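Side-chain contacts in superoxide dismutase (Clostridium difficile, PDB 3TJT), which probably converts superoxide radicals into hydrogen peroxide and dioxygen at a protein-bound iron(III) centre: residues D32-A37 with W169-Y174; L175-Q178 with N182-I185. All blocks are in the same frame, centred on the assembly; numbering follows the deposited sequence.

Interaction 1: residues D32-A37 with W169-Y174. With FE (Fe (III) ion), chain B.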
ATOM      1  N   ASP A  32     -14.972   1.873  10.762  1.00 18.52           N
ATOM      2  CA  ASP A  32     -15.663   0.689  11.277  1.00 18.84           C
ATOM      3  C   ASP A  32     -15.040  -0.640  10.846  1.00 18.12           C
ATOM      4  O   ASP A  32     -15.227  -1.649  11.515  1.00 18.76           O
ATOM      5  CB  ASP A  32     -17.142   0.691  10.875  1.00 21.15           C
ATOM      6  CG  ASP A  32     -17.903   1.891  11.416  1.00 27.35           C
ATOM      7  OD1 ASP A  32     -17.337   2.684  12.192  1.00 26.40           O
ATOM      8  OD2 ASP A  32     -19.083   2.045  11.051  1.00 29.07           O
ATOM      9  N   LYS A  33     -14.332  -0.644   9.719  1.00 19.03           N
ATOM     10  CA  LYS A  33     -13.662  -1.860   9.258  1.00 18.52           C
ATOM     11  C   LYS A  33     -12.139  -1.835   9.457  1.00 17.84           C
ATOM     12  O   LYS A  33     -11.592  -2.696  10.142  1.00 19.18           O
ATOM     13  CB  LYS A  33     -13.982  -2.141   7.787  1.00 20.96           C
ATOM     14  CG  LYS A  33     -15.463  -2.223   7.480  1.00 21.84           C
ATOM     15  CD  LYS A  33     -16.133  -3.366   8.206  1.00 25.02           C
ATOM     16  CE  LYS A  33     -17.612  -3.404   7.820  1.00 32.83           C
ATOM     17  NZ  LYS A  33     -18.371  -4.377   8.641  1.00 39.15           N
ATOM     18  N   HIS A  34     -11.458  -0.867   8.849  1.00 18.36           N
ATOM     19  CA  HIS A  34      -9.989  -0.856   8.889  1.00 16.45           C
ATOM     20  C   HIS A  34      -9.447  -0.575  10.294  1.00 17.41           C
ATOM     21  O   HIS A  34      -8.655  -1.343  10.827  1.00 17.64           O
ATOM     22  CB  HIS A  34      -9.407   0.151   7.896  1.00 15.71           C
ATOM     23  CG  HIS A  34      -9.676  -0.182   6.459  1.00 19.82           C
ATOM     24  ND1 HIS A  34      -8.877  -1.045   5.736  1.00 22.76           N
ATOM     25  CD2 HIS A  34     -10.643   0.237   5.608  1.00 17.48           C
ATOM     26  CE1 HIS A  34      -9.344  -1.145   4.503  1.00 20.54           C
ATOM     27  NE2 HIS A  34     -10.413  -0.378   4.398  1.00 18.15           N
ATOM     28  N   TYR A  35      -9.870   0.532  10.888  1.00 15.79           N
ATOM     29  CA  TYR A  35      -9.404   0.885  12.231  1.00 16.39           C
ATOM     30  C   TYR A  35      -9.782  -0.230  13.214  1.00 18.72           C
ATOM     31  O   TYR A  35      -8.942  -0.726  13.981  1.00 18.95           O
ATOM     32  CB  TYR A  35      -9.969   2.267  12.596  1.00 16.81           C
ATOM     33  CG  TYR A  35      -9.716   2.780  14.000  1.00 16.61           C
ATOM     34  CD1 TYR A  35      -8.627   2.346  14.767  1.00 19.12           C
ATOM     35  CD2 TYR A  35     -10.555   3.744  14.544  1.00 20.00           C
ATOM     36  CE1 TYR A  35      -8.417   2.846  16.064  1.00 19.55           C
ATOM     37  CE2 TYR A  35     -10.354   4.236  15.825  1.00 19.56           C
ATOM     38  CZ  TYR A  35      -9.295   3.794  16.578  1.00 22.73           C
ATOM     39  OH  TYR A  35      -9.133   4.327  17.846  1.00 20.37           O
ATOM     40  N   GLN A  36     -11.033  -0.676  13.155  1.00 17.52           N
ATOM     41  CA  GLN A  36     -11.482  -1.789  13.979  1.00 21.21           C
ATOM     42  C   GLN A  36     -10.602  -3.044  13.869  1.00 19.84           C
ATOM     43  O   GLN A  36     -10.316  -3.693  14.875  1.00 21.10           O
ATOM     44  CB  GLN A  36     -12.931  -2.151  13.642  1.00 22.13           C
ATOM     45  CG  GLN A  36     -13.510  -3.250  14.519  1.00 21.96           C
ATOM     46  CD  GLN A  36     -13.881  -2.750  15.904  1.00 27.25           C
ATOM     47  OE1 GLN A  36     -14.623  -1.779  16.045  1.00 25.06           O
ATOM     48  NE2 GLN A  36     -13.353  -3.401  16.933  1.00 27.33           N
ATOM     49  N   ALA A  37     -10.194  -3.394  12.653  1.00 18.36           N
ATOM     50  CA  ALA A  37      -9.359  -4.578  12.442  1.00 18.94           C
ATOM     51  C   ALA A  37      -7.995  -4.453  13.122  1.00 19.93           C
ATOM     52  O   ALA A  37      -7.501  -5.422  13.696  1.00 19.52           O
ATOM     53  CB  ALA A  37      -9.177  -4.860  10.944  1.00 20.94           C
ATOM     54  N   TRP A 169      -2.737   5.552   2.303  1.00 13.48           N
ATOM     55  CA  TRP A 169      -3.131   4.215   1.864  1.00 13.83           C
ATOM     56  C   TRP A 169      -4.261   4.429   0.872  1.00 17.77           C
ATOM     57  O   TRP A 169      -5.067   5.357   1.028  1.00 14.86           O
ATOM     58  CB  TRP A 169      -3.664   3.384   3.024  1.00 14.06           C
ATOM     59  CG  TRP A 169      -2.619   2.799   3.942  1.00 16.55           C
ATOM     60  CD1 TRP A 169      -1.662   3.481   4.649  1.00 16.04           C
ATOM     61  CD2 TRP A 169      -2.454   1.417   4.273  1.00 15.39           C
ATOM     62  NE1 TRP A 169      -0.909   2.600   5.394  1.00 14.14           N
ATOM     63  CE2 TRP A 169      -1.380   1.329   5.190  1.00 14.14           C
ATOM     64  CE3 TRP A 169      -3.113   0.244   3.891  1.00 15.05           C
ATOM     65  CZ2 TRP A 169      -0.948   0.110   5.721  1.00 15.51           C
ATOM     66  CZ3 TRP A 169      -2.686  -0.975   4.428  1.00 16.07           C
ATOM     67  CH2 TRP A 169      -1.613  -1.029   5.332  1.00 17.23           C
ATOM     68  N   GLU A 170      -4.352   3.572  -0.135  1.00 13.53           N
ATOM     69  CA  GLU A 170      -5.407   3.750  -1.121  1.00 16.11           C
ATOM     70  C   GLU A 170      -6.817   3.602  -0.534  1.00 13.20           C
ATOM     71  O   GLU A 170      -7.755   4.222  -1.043  1.00 16.58           O
ATOM     72  CB  GLU A 170      -5.164   2.843  -2.338  1.00 15.25           C
ATOM     73  CG  GLU A 170      -4.009   3.366  -3.188  1.00 14.74           C
ATOM     74  CD  GLU A 170      -3.542   2.390  -4.265  1.00 15.84           C
ATOM     75  OE1 GLU A 170      -3.619   1.159  -4.050  1.00 15.97           O
ATOM     76  OE2 GLU A 170      -3.097   2.880  -5.318  1.00 17.98           O
ATOM     77  N   HIS A 171      -6.982   2.825   0.533  1.00 14.65           N
ATOM     78  CA  HIS A 171      -8.322   2.721   1.123  1.00 15.90           C
ATOM     79  C   HIS A 171      -8.843   4.076   1.597  1.00 18.74           C
ATOM     80  O   HIS A 171     -10.052   4.275   1.725  1.00 16.76           O
ATOM     81  CB  HIS A 171      -8.442   1.647   2.222  1.00 14.73           C
ATOM     82  CG  HIS A 171      -7.588   1.893   3.433  1.00 16.41           C
ATOM     83  ND1 HIS A 171      -6.622   1.000   3.848  1.00 17.98           N
ATOM     84  CD2 HIS A 171      -7.567   2.912   4.324  1.00 21.60           C
ATOM     85  CE1 HIS A 171      -6.042   1.462   4.946  1.00 18.69           C
ATOM     86  NE2 HIS A 171      -6.593   2.623   5.249  1.00 17.99           N
ATOM     87  N   ALA A 172      -7.938   5.016   1.832  1.00 15.96           N
ATOM     88  CA  ALA A 172      -8.346   6.299   2.396  1.00 17.02           C
ATOM     89  C   ALA A 172      -8.958   7.228   1.366  1.00 18.41           C
ATOM     90  O   ALA A 172      -9.609   8.214   1.730  1.00 17.96           O
ATOM     91  CB  ALA A 172      -7.168   6.993   3.083  1.00 16.08           C
ATOM     92  N   TYR A 173      -8.746   6.938   0.085  1.00 15.26           N
ATOM     93  CA  TYR A 173      -9.169   7.866  -0.951  1.00 14.52           C
ATOM     94  C   TYR A 173      -9.708   7.252  -2.245  1.00 16.35           C
ATOM     95  O   TYR A 173     -10.186   7.989  -3.103  1.00 16.55           O
ATOM     96  CB  TYR A 173      -8.049   8.857  -1.299  1.00 15.23           C
ATOM     97  CG  TYR A 173      -6.788   8.265  -1.923  1.00 15.97           C
ATOM     98  CD1 TYR A 173      -6.699   8.036  -3.299  1.00 16.93           C
ATOM     99  CD2 TYR A 173      -5.673   7.980  -1.139  1.00 17.06           C
ATOM    100  CE1 TYR A 173      -5.513   7.523  -3.876  1.00 16.74           C
ATOM    101  CE2 TYR A 173      -4.493   7.462  -1.705  1.00 15.88           C
ATOM    102  CZ  TYR A 173      -4.423   7.237  -3.063  1.00 16.35           C
ATOM    103  OH  TYR A 173      -3.255   6.733  -3.610  1.00 16.91           O
ATOM    104  N   TYR A 174      -9.639   5.932  -2.393  1.00 14.55           N
ATOM    105  CA  TYR A 174      -9.933   5.347  -3.703  1.00 17.15           C
ATOM    106  C   TYR A 174     -11.406   5.469  -4.135  1.00 17.37           C
ATOM    107  O   TYR A 174     -11.693   5.680  -5.315  1.00 17.32           O
ATOM    108  CB  TYR A 174      -9.427   3.894  -3.820  1.00 16.56           C
ATOM    109  CG  TYR A 174      -8.933   3.618  -5.223  1.00 15.35           C
ATOM    110  CD1 TYR A 174      -7.709   4.115  -5.654  1.00 15.55           C
ATOM    111  CD2 TYR A 174      -9.709   2.908  -6.129  1.00 16.91           C
ATOM    112  CE1 TYR A 174      -7.255   3.896  -6.952  1.00 16.68           C
ATOM    113  CE2 TYR A 174      -9.264   2.683  -7.441  1.00 17.20           C
ATOM    114  CZ  TYR A 174      -8.044   3.185  -7.839  1.00 19.01           C
ATOM    115  OH  TYR A 174      -7.598   2.976  -9.121  1.00 18.58           O
TER
HETATM  116 FE    FE B   1      -6.181   4.078   6.837  1.00 25.18          FE
HETATM  117  O   HOH W   1      -4.042   3.451   6.738  1.00 16.43           O
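H34 and H171 lay their imidazole rings face to face, and this single stack makes up the whole side-chain contact between 32-37 and 169-174. The centroids are 4.0 Å apart and the planes diverge by 24°, so the rings are not quite parallel; the closest pair is H34 CE1 and H171 ND1 at 3.5 Å. Each ring meets the other toward its rim, and H34 NE2 also reaches H171 CB, 3.6 Å away. With chi1 at 63°, H171 CG is wedged between the two backbone arms, and the ring swings toward helix 24-46. On its other face lies W169 CB, 3.6 Å above the plane, so the imidazole lies between the H34 ring and W169 CB.

Metal coordination uses the far nitrogen of that ring: H171 NE2 binds the iron at 2.2 Å. H30, H85 and D167 bind it too, and a water 2.2 Å from the metal rests over a face of the W169 indole.

Hydrogen bonds of both imidazoles run to the second subunit. H171 ND1 is bonded to E170 OE2 of the second subunit, a second-shell carboxylate that would fix the ring's rotation and probably make it a more electron-rich ligand; H34 NE2 is bonded to Y174 OH of the second subunit. Three histidines, one aspartate and a water round the metal, with a ligand bridged to glutamate across the dimer interface, are the hallmark of the iron/manganese superoxide dismutase active site.

Interaction 2: residues L175-Q178 with N182-I185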
ATOM      1  N   LEU A 175     -12.339   5.358  -3.199  1.00 17.17           N
ATOM      2  CA  LEU A 175     -13.752   5.412  -3.598  1.00 16.40           C
ATOM      3  C   LEU A 175     -14.141   6.744  -4.221  1.00 21.98           C
ATOM      4  O   LEU A 175     -14.924   6.784  -5.172  1.00 20.41           O
ATOM      5  CB  LEU A 175     -14.680   5.089  -2.424  1.00 17.36           C
ATOM      6  CG  LEU A 175     -14.619   3.666  -1.880  1.00 19.43           C
ATOM      7  CD1 LEU A 175     -15.655   3.489  -0.777  1.00 20.17           C
ATOM      8  CD2 LEU A 175     -14.821   2.636  -2.993  1.00 21.95           C
ATOM      9  N   LYS A 176     -13.610   7.839  -3.684  1.00 17.33           N
ATOM     10  CA  LYS A 176     -13.945   9.161  -4.204  1.00 16.95           C
ATOM     11  C   LYS A 176     -12.973   9.678  -5.261  1.00 22.29           C
ATOM     12  O   LYS A 176     -13.393  10.283  -6.253  1.00 19.81           O
ATOM     13  CB  LYS A 176     -14.061  10.166  -3.062  1.00 21.36           C
ATOM     14  CG  LYS A 176     -14.365  11.579  -3.520  1.00 21.57           C
ATOM     15  CD  LYS A 176     -14.609  12.483  -2.317  1.00 22.84           C
ATOM     16  CE  LYS A 176     -15.012  13.879  -2.764  1.00 33.38           C
ATOM     17  NZ  LYS A 176     -16.450  13.956  -3.135  1.00 34.68           N
ATOM     18  N   TYR A 177     -11.678   9.429  -5.063  1.00 18.64           N
ATOM     19  CA  TYR A 177     -10.654  10.038  -5.901  1.00 15.22           C
ATOM     20  C   TYR A 177      -9.948   9.059  -6.850  1.00 16.48           C
ATOM     21  O   TYR A 177      -9.201   9.485  -7.719  1.00 18.28           O
ATOM     22  CB  TYR A 177      -9.600  10.719  -5.019  1.00 17.93           C
ATOM     23  CG  TYR A 177     -10.183  11.845  -4.202  1.00 16.57           C
ATOM     24  CD1 TYR A 177     -10.397  13.091  -4.772  1.00 20.04           C
ATOM     25  CD2 TYR A 177     -10.545  11.649  -2.882  1.00 18.02           C
ATOM     26  CE1 TYR A 177     -10.950  14.130  -4.040  1.00 21.04           C
ATOM     27  CE2 TYR A 177     -11.104  12.694  -2.131  1.00 19.27           C
ATOM     28  CZ  TYR A 177     -11.297  13.921  -2.719  1.00 20.29           C
ATOM     29  OH  TYR A 177     -11.845  14.957  -1.985  1.00 21.70           O
ATOM     30  N   GLN A 178     -10.191   7.770  -6.660  1.00 16.35           N
ATOM     31  CA  GLN A 178      -9.505   6.715  -7.409  1.00 17.76           C
ATOM     32  C   GLN A 178      -8.004   6.989  -7.397  1.00 17.39           C
ATOM     33  O   GLN A 178      -7.445   7.204  -6.319  1.00 18.17           O
ATOM     34  CB  GLN A 178     -10.080   6.571  -8.823  1.00 19.94           C
ATOM     35  CG  GLN A 178     -11.547   6.113  -8.817  1.00 20.86           C
ATOM     36  CD  GLN A 178     -12.530   7.265  -8.615  1.00 21.84           C
ATOM     37  OE1 GLN A 178     -12.515   8.241  -9.359  1.00 22.36           O
ATOM     38  NE2 GLN A 178     -13.390   7.148  -7.605  1.00 20.69           N
ATOM     39  N   ASN A 182      -3.478  13.312  -5.687  1.00 18.73           N
ATOM     40  CA  ASN A 182      -3.255  14.755  -5.610  1.00 22.98           C
ATOM     41  C   ASN A 182      -4.509  15.544  -5.215  1.00 21.69           C
ATOM     42  O   ASN A 182      -4.419  16.507  -4.459  1.00 20.36           O
ATOM     43  CB  ASN A 182      -2.675  15.303  -6.919  1.00 23.86           C
ATOM     44  CG  ASN A 182      -3.697  15.332  -8.041  1.00 26.12           C
ATOM     45  OD1 ASN A 182      -4.215  14.295  -8.453  1.00 25.44           O
ATOM     46  ND2 ASN A 182      -4.013  16.529  -8.521  1.00 32.79           N
ATOM     47  N   GLU A 183      -5.670  15.141  -5.728  1.00 21.44           N
ATOM     48  CA  GLU A 183      -6.915  15.841  -5.421  1.00 19.40           C
ATOM     49  C   GLU A 183      -7.358  15.576  -3.991  1.00 19.32           C
ATOM     50  O   GLU A 183      -7.887  16.461  -3.320  1.00 20.36           O
ATOM     51  CB  GLU A 183      -8.024  15.434  -6.396  1.00 22.19           C
ATOM     52  CG  GLU A 183      -7.753  15.878  -7.826  1.00 28.19           C
ATOM     53  CD  GLU A 183      -8.774  15.346  -8.818  1.00 29.35           C
ATOM     54  OE1 GLU A 183      -9.718  14.656  -8.395  1.00 28.34           O
ATOM     55  OE2 GLU A 183      -8.619  15.616 -10.029  1.00 34.01           O
ATOM     56  N   TYR A 184      -7.151  14.346  -3.537  1.00 17.25           N
ATOM     57  CA  TYR A 184      -7.432  13.974  -2.157  1.00 16.59           C
ATOM     58  C   TYR A 184      -6.586  14.807  -1.198  1.00 19.75           C
ATOM     59  O   TYR A 184      -7.091  15.350  -0.214  1.00 18.71           O
ATOM     60  CB  TYR A 184      -7.130  12.489  -1.965  1.00 17.73           C
ATOM     61  CG  TYR A 184      -7.035  11.993  -0.533  1.00 17.07           C
ATOM     62  CD1 TYR A 184      -8.130  12.032   0.326  1.00 16.94           C
ATOM     63  CD2 TYR A 184      -5.852  11.430  -0.061  1.00 15.75           C
ATOM     64  CE1 TYR A 184      -8.039  11.533   1.638  1.00 18.19           C
ATOM     65  CE2 TYR A 184      -5.746  10.940   1.224  1.00 15.95           C
ATOM     66  CZ  TYR A 184      -6.837  10.991   2.073  1.00 17.19           C
ATOM     67  OH  TYR A 184      -6.709  10.483   3.342  1.00 16.43           O
ATOM     68  N   ILE A 185      -5.295  14.905  -1.494  1.00 18.09           N
ATOM     69  CA  ILE A 185      -4.378  15.649  -0.630  1.00 17.41           C
ATOM     70  C   ILE A 185      -4.787  17.116  -0.544  1.00 21.37           C
ATOM     71  O   ILE A 185      -4.894  17.685   0.545  1.00 21.74           O
ATOM     72  CB  ILE A 185      -2.925  15.533  -1.127  1.00 19.54           C
ATOM     73  CG1 ILE A 185      -2.465  14.072  -1.033  1.00 19.85           C
ATOM     74  CG2 ILE A 185      -2.014  16.454  -0.321  1.00 22.01           C
ATOM     75  CD1 ILE A 185      -1.230  13.754  -1.877  1.00 19.84           C
TER
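Y177 presents a face of its phenol ring to the start of the Y184 side chain. Y184 CB stands 3.9 Å from the ring centroid and only 23° off the ring normal, a CH-pi contact whose shortest approach is 3.6 Å, to Y177 CD2. Y184 CA lies over the centre of the same face, so backbone and CB together cover it. The two phenols are oblique to each other, with planes at 52° and centroids 5.9 Å apart, and Y177 CE2 comes to the edge of the Y184 ring near its plane. E183 adds its CB, 3.7 Å from Y177 CD1, while its carboxylate is turned steeply against the phenol.

Y184 CG is anti to the backbone N (chi1 165°), which carries the far end of the ring away from Y177, so that CA, CB and the near edge of the phenol (CD1) make the contact. On the opposite face of Y177 lies K176 CG, 3.7 Å above the plane, so the ring is flanked from both sides.

Farther out, Y177 OH is hydrogen-bonded to Y21 O and N187 ND2, E183 OE1 forms a salt bridge with R180 in the connecting turn, and Y184 OH is hydrogen-bonded to D167 O. No hydrogen bond joins the two segments. Apolar ring contact alone sets direction only loosely, so the orientation of these two buried tyrosines probably rests largely on their hydroxyl bonds, that of Y184 tying it to the backbone of a metal ligand.

Interactions 1 and 2 follow one another along the chain, their centres 14 Å apart, and 169-174 runs directly into 175-178. Y173 and Y184 join them: Y173 CB lies 3.4 Å from Y184 CG, and the two rings meet with planes at about 25°. A172 CB also packs 3.5 Å from Y184 OH. Interaction 1 supplies a metal ligand directly, whereas the Y184 side chain of interaction 2 is about 7 Å from the iron and about 4 Å from the side chain of the ligand D167, placing it behind the first shell. Both regions reach the second subunit: H34 and H171 by hydrogen bonds, and 175-178 by L175, which packs on L175 of that chain.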